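Local coordinates for protein putative sugar isomerase (Parabacteroides distasonis, PDB 3LMZ) that is probably a sugar isomerase or epimerase built on a xylose isomerase-like TIM barrel, with a substrate that is not established, at residues V15-L20 against M218-N223; G159-V164 against D187-D192. All blocks are in the same frame, centred on the assembly; numbering follows the deposited sequence.

The chain enters through 15-20, where a loop runs into strand 19-22, and this entry is met 198 residues later by the end of helix 212-221; interaction 1 thus closes a loop over most of the barrel. Within that span lies interaction 2, a much shorter closure in which strand 158-163 pairs in parallel with strand 185-193 across the helices 164-169 and 174-181. The two contacts nest without crossing. Their centres are about 14 Å apart, and they touch: M219 SE packs on M188 CE at 3.7 Å. Interaction 1 holds an outer helix against the first strand's approach, whereas interaction 2 builds the sheet wall itself.

Interaction 1: V15-L20 against M218-N223; sequences VNPFHL and MMREVN
The first torsions of N16 and R220 bring their polar ends together: in N16 (chi1 -65°) and R220 (chi1 -69°) alike, CG stands anti to the carbonyl carbon, and the extended R220 chain then carries its guanidinium to the N16 amide. There the arginine grips side-on with two nitrogens on one oxygen. R220 NE lies 2.9 Å from N16 OD1, and NH2 of R220 is 3.0 Å from the same OD1. Both bonds are somewhat bent, consistent with two nitrogens of one guanidinium sharing a single acceptor. OD1 sits almost in the guanidinium plane, while both donors reach it from the same face of the amide plane, tilted out of it. Beyond this pair, N16 ND2 is bonded to S254 O and R220 NH1 to T257 O, so the helix end, the entering loop and the C terminus are tied together. A leucine in place of R220 would probably leave N16 OD1 without its two donors, and the C-terminal T257 O without one. The ring of P17 lies between this polar grip and the apolar part of the contact: its CG is 3.6 Å from M219 O, and its CD rests against R220 CG. P17 CB comes to 3.5 Å from N223 OD1. Deeper in, the selenomethionine M219 bends at its third torsion to bring CE to 3.5 Å from F18 CD2, and SE stands 4.5 Å from the centre of the F18 ring in an oblique Met-aromatic contact. C228 and Y224 touch both side chains. N223, the first residue to leave helical angles, has a positive phi and completes a Schellman motif, and the whole is the packing of an outer TIM-barrel helix against the loop leading into the first barrel strand.

Interaction 2: G159-V164 against D187-D192; sequences GMCLDV and DMHIKD
D163 OD2 is gripped by two groups: K191 NZ approaches at 2.7 Å, on the syn lone pair, in a salt bridge, and H132 NE2 bonds to the same oxygen. With CG anti to the backbone N (chi1 -174°), D163 also turns OD1 to H166 N as the N-cap of the following helix. K191 bends at its third torsion to reach across, and its ammonium group has salt bridges to E231 and E233 as well. Alongside, C161 SG lies over one face of the H189 ring, 3.6 Å from its centroid and set toward the rim. D187, on the same side of the sheet as C161, D163 and H189, has its OD1 bonded to Y78 OH. M188 points to the opposite side of the sheet, where its CG meets V164 CG1 at 4.1 Å; both side chains touch L215 of helix 212-221. Backbone bonds join the strands in parallel: L162 N to D187 O at 2.9 Å, H189 N to L162 O, and V164 N to H189 O. A citrate, probably from the crystallisation liquor, lies about 3 Å from the K191 side chain, consistent with a pocket at the C-terminal ends of the parallel strands, where TIM barrels carry their active sites.

Interaction 1: V15-L20 against M218-N223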
loop_
_atom_site.group_PDB
_atom_site.type_symbol
_atom_site.label_atom_id
_atom_site.label_comp_id
_atom_site.label_asym_id
_atom_site.label_seq_id
_atom_site.Cartn_x
_atom_site.Cartn_y
_atom_site.Cartn_z
ATOM N N VAL A 15 -15.390 -10.306 -4.840
ATOM C CA VAL A 15 -15.525 -10.105 -6.292
ATOM C C VAL A 15 -15.984 -8.698 -6.553
ATOM O O VAL A 15 -16.859 -8.202 -5.852
ATOM C CB VAL A 15 -16.545 -11.123 -6.890
ATOM C CG1 VAL A 15 -16.804 -10.863 -8.370
ATOM C CG2 VAL A 15 -16.052 -12.557 -6.648
ATOM N N ASN A 16 -15.341 -8.027 -7.513
ATOM C CA ASN A 16 -15.710 -6.654 -7.863
ATOM C C ASN A 16 -15.871 -6.531 -9.355
ATOM O O ASN A 16 -15.197 -7.199 -10.118
ATOM C CB ASN A 16 -14.604 -5.686 -7.421
ATOM C CG ASN A 16 -14.450 -5.641 -5.902
ATOM O OD1 ASN A 16 -15.364 -5.188 -5.215
ATOM N ND2 ASN A 16 -13.295 -6.088 -5.370
ATOM N N PRO A 17 -16.806 -5.700 -9.803
ATOM C CA PRO A 17 -17.071 -5.570 -11.255
ATOM C C PRO A 17 -16.117 -4.666 -12.037
ATOM O O PRO A 17 -16.101 -4.691 -13.281
ATOM C CB PRO A 17 -18.459 -4.946 -11.285
ATOM C CG PRO A 17 -18.528 -4.104 -10.039
ATOM C CD PRO A 17 -17.726 -4.890 -8.979
ATOM N N PHE A 18 -15.461 -3.777 -11.301
ATOM C CA PHE A 18 -14.544 -2.811 -11.852
ATOM C C PHE A 18 -13.132 -3.390 -12.029
ATOM O O PHE A 18 -12.795 -4.421 -11.465
ATOM C CB PHE A 18 -14.524 -1.544 -10.961
ATOM C CG PHE A 18 -13.799 -1.755 -9.666
ATOM C CD1 PHE A 18 -12.417 -1.769 -9.619
ATOM C CD2 PHE A 18 -14.482 -1.991 -8.522
ATOM C CE1 PHE A 18 -11.734 -2.017 -8.443
ATOM C CE2 PHE A 18 -13.720 -2.231 -7.273
ATOM C CZ PHE A 18 -12.408 -2.228 -7.297
ATOM N N HIS A 19 -12.304 -2.664 -12.765
ATOM C CA HIS A 19 -10.916 -3.035 -13.007
ATOM C C HIS A 19 -9.992 -1.921 -12.482
ATOM O O HIS A 19 -10.202 -0.739 -12.738
ATOM C CB HIS A 19 -10.696 -3.200 -14.482
ATOM C CG HIS A 19 -11.681 -4.112 -15.132
ATOM N ND1 HIS A 19 -11.544 -5.477 -15.071
ATOM C CD2 HIS A 19 -12.834 -3.865 -15.808
ATOM C CE1 HIS A 19 -12.552 -6.034 -15.720
ATOM N NE2 HIS A 19 -13.353 -5.083 -16.166
ATOM N N LEU A 20 -8.940 -2.292 -11.770
ATOM C CA LEU A 20 -7.941 -1.378 -11.268
ATOM C C LEU A 20 -6.973 -0.966 -12.387
ATOM O O LEU A 20 -6.378 -1.806 -13.082
ATOM C CB LEU A 20 -7.150 -2.049 -10.133
ATOM C CG LEU A 20 -6.072 -1.204 -9.452
ATOM C CD1 LEU A 20 -6.614 0.117 -8.879
ATOM C CD2 LEU A 20 -5.406 -1.957 -8.284
HETATM N N MSE A 218 -20.921 0.714 -3.600
HETATM C CA MSE A 218 -21.767 1.348 -4.590
HETATM C C MSE A 218 -21.468 0.883 -6.008
HETATM O O MSE A 218 -22.373 0.747 -6.859
HETATM C CB MSE A 218 -21.702 2.890 -4.505
HETATM C CG MSE A 218 -22.725 3.580 -5.401
HETATM SE SE MSE A 218 -24.561 3.075 -5.112
HETATM C CE MSE A 218 -24.801 3.794 -3.327
HETATM N N MSE A 219 -20.208 0.629 -6.281
HETATM C CA MSE A 219 -19.839 0.129 -7.613
HETATM C C MSE A 219 -20.427 -1.243 -7.871
HETATM O O MSE A 219 -20.813 -1.557 -8.990
HETATM C CB MSE A 219 -18.325 0.145 -7.859
HETATM C CG MSE A 219 -17.726 1.557 -7.946
HETATM SE SE MSE A 219 -15.860 1.611 -8.444
HETATM C CE MSE A 219 -15.188 0.986 -6.740
ATOM N N ARG A 220 -20.457 -2.046 -6.810
ATOM C CA ARG A 220 -21.143 -3.345 -6.888
ATOM C C ARG A 220 -22.648 -3.130 -7.099
ATOM O O ARG A 220 -23.261 -3.763 -7.945
ATOM C CB ARG A 220 -20.890 -4.156 -5.634
ATOM C CG ARG A 220 -19.488 -4.640 -5.452
ATOM C CD ARG A 220 -19.293 -5.249 -4.080
ATOM N NE ARG A 220 -17.874 -5.468 -3.815
ATOM C CZ ARG A 220 -17.401 -5.695 -2.611
ATOM N NH1 ARG A 220 -18.255 -5.760 -1.590
ATOM N NH2 ARG A 220 -16.084 -5.873 -2.436
ATOM N N GLU A 221 -23.232 -2.192 -6.356
ATOM C CA GLU A 221 -24.677 -1.962 -6.412
ATOM C C GLU A 221 -25.128 -1.491 -7.805
ATOM O O GLU A 221 -26.222 -1.933 -8.263
ATOM C CB GLU A 221 -25.105 -0.994 -5.294
ATOM C CG GLU A 221 -26.505 -0.456 -5.431
ATOM C CD GLU A 221 -26.884 0.538 -4.330
ATOM O OE1 GLU A 221 -26.358 0.424 -3.198
ATOM O OE2 GLU A 221 -27.722 1.437 -4.612
ATOM N N VAL A 222 -24.346 -0.621 -8.463
ATOM C CA VAL A 222 -24.727 -0.120 -9.796
ATOM C C VAL A 222 -24.066 -0.894 -10.917
ATOM O O VAL A 222 -24.276 -0.574 -12.094
ATOM C CB VAL A 222 -24.367 1.391 -9.955
ATOM C CG1 VAL A 222 -25.045 2.252 -8.857
ATOM C CG2 VAL A 222 -22.875 1.585 -9.986
ATOM N N ASN A 223 -23.307 -1.921 -10.546
ATOM C CA ASN A 223 -22.540 -2.745 -11.476
ATOM C C ASN A 223 -21.674 -1.902 -12.423
ATOM O O ASN A 223 -21.760 -2.024 -13.624
ATOM C CB ASN A 223 -23.458 -3.709 -12.218
ATOM C CG ASN A 223 -22.709 -4.836 -12.899
ATOM O OD1 ASN A 223 -21.781 -5.440 -12.329
ATOM N ND2 ASN A 223 -23.114 -5.129 -14.117
#

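Interaction 2: G159-V164 against D187-D192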
loop_
_atom_site.group_PDB
_atom_site.type_symbol
_atom_site.label_atom_id
_atom_site.label_comp_id
_atom_site.label_asym_id
_atom_site.label_seq_id
_atom_site.Cartn_x
_atom_site.Cartn_y
_atom_site.Cartn_z
ATOM N N GLY A 159 -20.500 10.836 -21.321
ATOM C CA GLY A 159 -20.652 10.916 -19.869
ATOM C C GLY A 159 -19.445 11.550 -19.202
ATOM O O GLY A 159 -18.812 12.436 -19.746
HETATM N N MSE A 160 -19.119 10.983 -18.057
HETATM C CA MSE A 160 -18.078 11.502 -17.166
HETATM C C MSE A 160 -17.033 10.464 -16.814
HETATM O O MSE A 160 -17.279 9.254 -16.798
HETATM C CB MSE A 160 -18.672 12.072 -15.849
HETATM C CG MSE A 160 -19.225 11.027 -14.873
HETATM SE SE MSE A 160 -20.089 11.891 -13.400
HETATM C CE MSE A 160 -21.663 12.439 -14.336
ATOM N N CYS A 161 -15.823 11.010 -16.559
ATOM C CA CYS A 161 -14.745 10.379 -15.787
ATOM C C CYS A 161 -14.972 10.938 -14.385
ATOM O O CYS A 161 -14.705 12.126 -14.085
ATOM C CB CYS A 161 -13.350 10.740 -16.355
ATOM S SG CYS A 161 -12.128 10.126 -15.213
ATOM N N LEU A 162 -15.582 10.078 -13.566
ATOM C CA LEU A 162 -15.946 10.478 -12.204
ATOM C C LEU A 162 -14.652 10.537 -11.421
ATOM O O LEU A 162 -14.067 9.519 -11.066
ATOM C CB LEU A 162 -16.928 9.529 -11.519
ATOM C CG LEU A 162 -17.193 9.794 -10.046
ATOM C CD1 LEU A 162 -17.773 11.151 -9.821
ATOM C CD2 LEU A 162 -18.060 8.685 -9.517
ATOM N N ASP A 163 -14.241 11.748 -11.071
ATOM C CA ASP A 163 -13.021 11.958 -10.269
ATOM C C ASP A 163 -13.514 12.151 -8.833
ATOM O O ASP A 163 -14.067 13.182 -8.451
ATOM C CB ASP A 163 -12.250 13.171 -10.795
ATOM C CG ASP A 163 -10.892 13.361 -10.105
ATOM O OD1 ASP A 163 -10.892 13.316 -8.843
ATOM O OD2 ASP A 163 -9.888 13.489 -10.889
ATOM N N VAL A 164 -13.249 11.171 -8.004
ATOM C CA VAL A 164 -13.850 11.158 -6.693
ATOM C C VAL A 164 -13.254 12.273 -5.822
ATOM O O VAL A 164 -13.953 12.865 -4.997
ATOM C CB VAL A 164 -13.707 9.794 -6.052
ATOM C CG1 VAL A 164 -14.380 8.732 -6.957
ATOM C CG2 VAL A 164 -12.224 9.378 -5.676
ATOM N N ASP A 187 -15.708 6.135 -16.798
ATOM C CA ASP A 187 -14.336 5.995 -16.277
ATOM C C ASP A 187 -14.322 6.624 -14.902
ATOM O O ASP A 187 -15.244 7.362 -14.512
ATOM C CB ASP A 187 -13.334 6.686 -17.203
ATOM C CG ASP A 187 -11.878 6.379 -16.890
ATOM O OD1 ASP A 187 -11.537 5.194 -16.928
ATOM O OD2 ASP A 187 -11.125 7.334 -16.803
HETATM N N MSE A 188 -13.272 6.339 -14.128
HETATM C CA MSE A 188 -13.192 6.896 -12.797
HETATM C C MSE A 188 -11.713 7.109 -12.484
HETATM O O MSE A 188 -10.899 6.229 -12.755
HETATM C CB MSE A 188 -13.741 5.920 -11.768
HETATM C CG MSE A 188 -13.985 6.515 -10.402
HETATM SE SE MSE A 188 -14.657 5.175 -9.133
HETATM C CE MSE A 188 -16.293 4.773 -10.277
ATOM N N HIS A 189 -11.419 8.267 -11.881
ATOM C CA HIS A 189 -10.120 8.497 -11.228
ATOM C C HIS A 189 -10.348 8.342 -9.734
ATOM O O HIS A 189 -11.112 9.121 -9.105
ATOM C CB HIS A 189 -9.563 9.885 -11.595
ATOM C CG HIS A 189 -9.097 9.982 -13.015
ATOM N ND1 HIS A 189 -8.466 11.096 -13.529
ATOM C CD2 HIS A 189 -9.092 9.054 -14.003
ATOM C CE1 HIS A 189 -8.132 10.856 -14.793
ATOM N NE2 HIS A 189 -8.494 9.626 -15.107
ATOM N N ILE A 190 -9.581 7.419 -9.151
ATOM C CA ILE A 190 -9.505 7.227 -7.700
ATOM C C ILE A 190 -8.312 7.997 -7.196
ATOM O O ILE A 190 -7.285 8.093 -7.885
ATOM C CB ILE A 190 -9.497 5.736 -7.273
ATOM C CG1 ILE A 190 -8.383 4.950 -7.962
ATOM C CG2 ILE A 190 -10.875 5.090 -7.596
ATOM C CD1 ILE A 190 -8.148 3.616 -7.332
ATOM N N LYS A 191 -8.483 8.611 -6.028
ATOM C CA LYS A 191 -7.474 9.429 -5.350
ATOM C C LYS A 191 -8.127 9.795 -4.020
ATOM O O LYS A 191 -9.350 9.569 -3.824
ATOM C CB LYS A 191 -7.136 10.714 -6.152
ATOM C CG LYS A 191 -8.376 11.561 -6.487
ATOM C CD LYS A 191 -8.051 12.799 -7.324
ATOM C CE LYS A 191 -7.570 12.440 -8.707
ATOM N NZ LYS A 191 -7.528 13.705 -9.592
ATOM N N ASP A 192 -7.293 10.280 -3.118
ATOM C CA ASP A 192 -7.785 10.750 -1.855
ATOM C C ASP A 192 -7.411 12.212 -1.611
ATOM O O ASP A 192 -6.451 12.714 -2.177
ATOM C CB ASP A 192 -7.247 9.875 -0.713
ATOM C CG ASP A 192 -8.229 9.709 0.475
ATOM O OD1 ASP A 192 -9.221 10.507 0.587
ATOM O OD2 ASP A 192 -7.926 8.801 1.365
#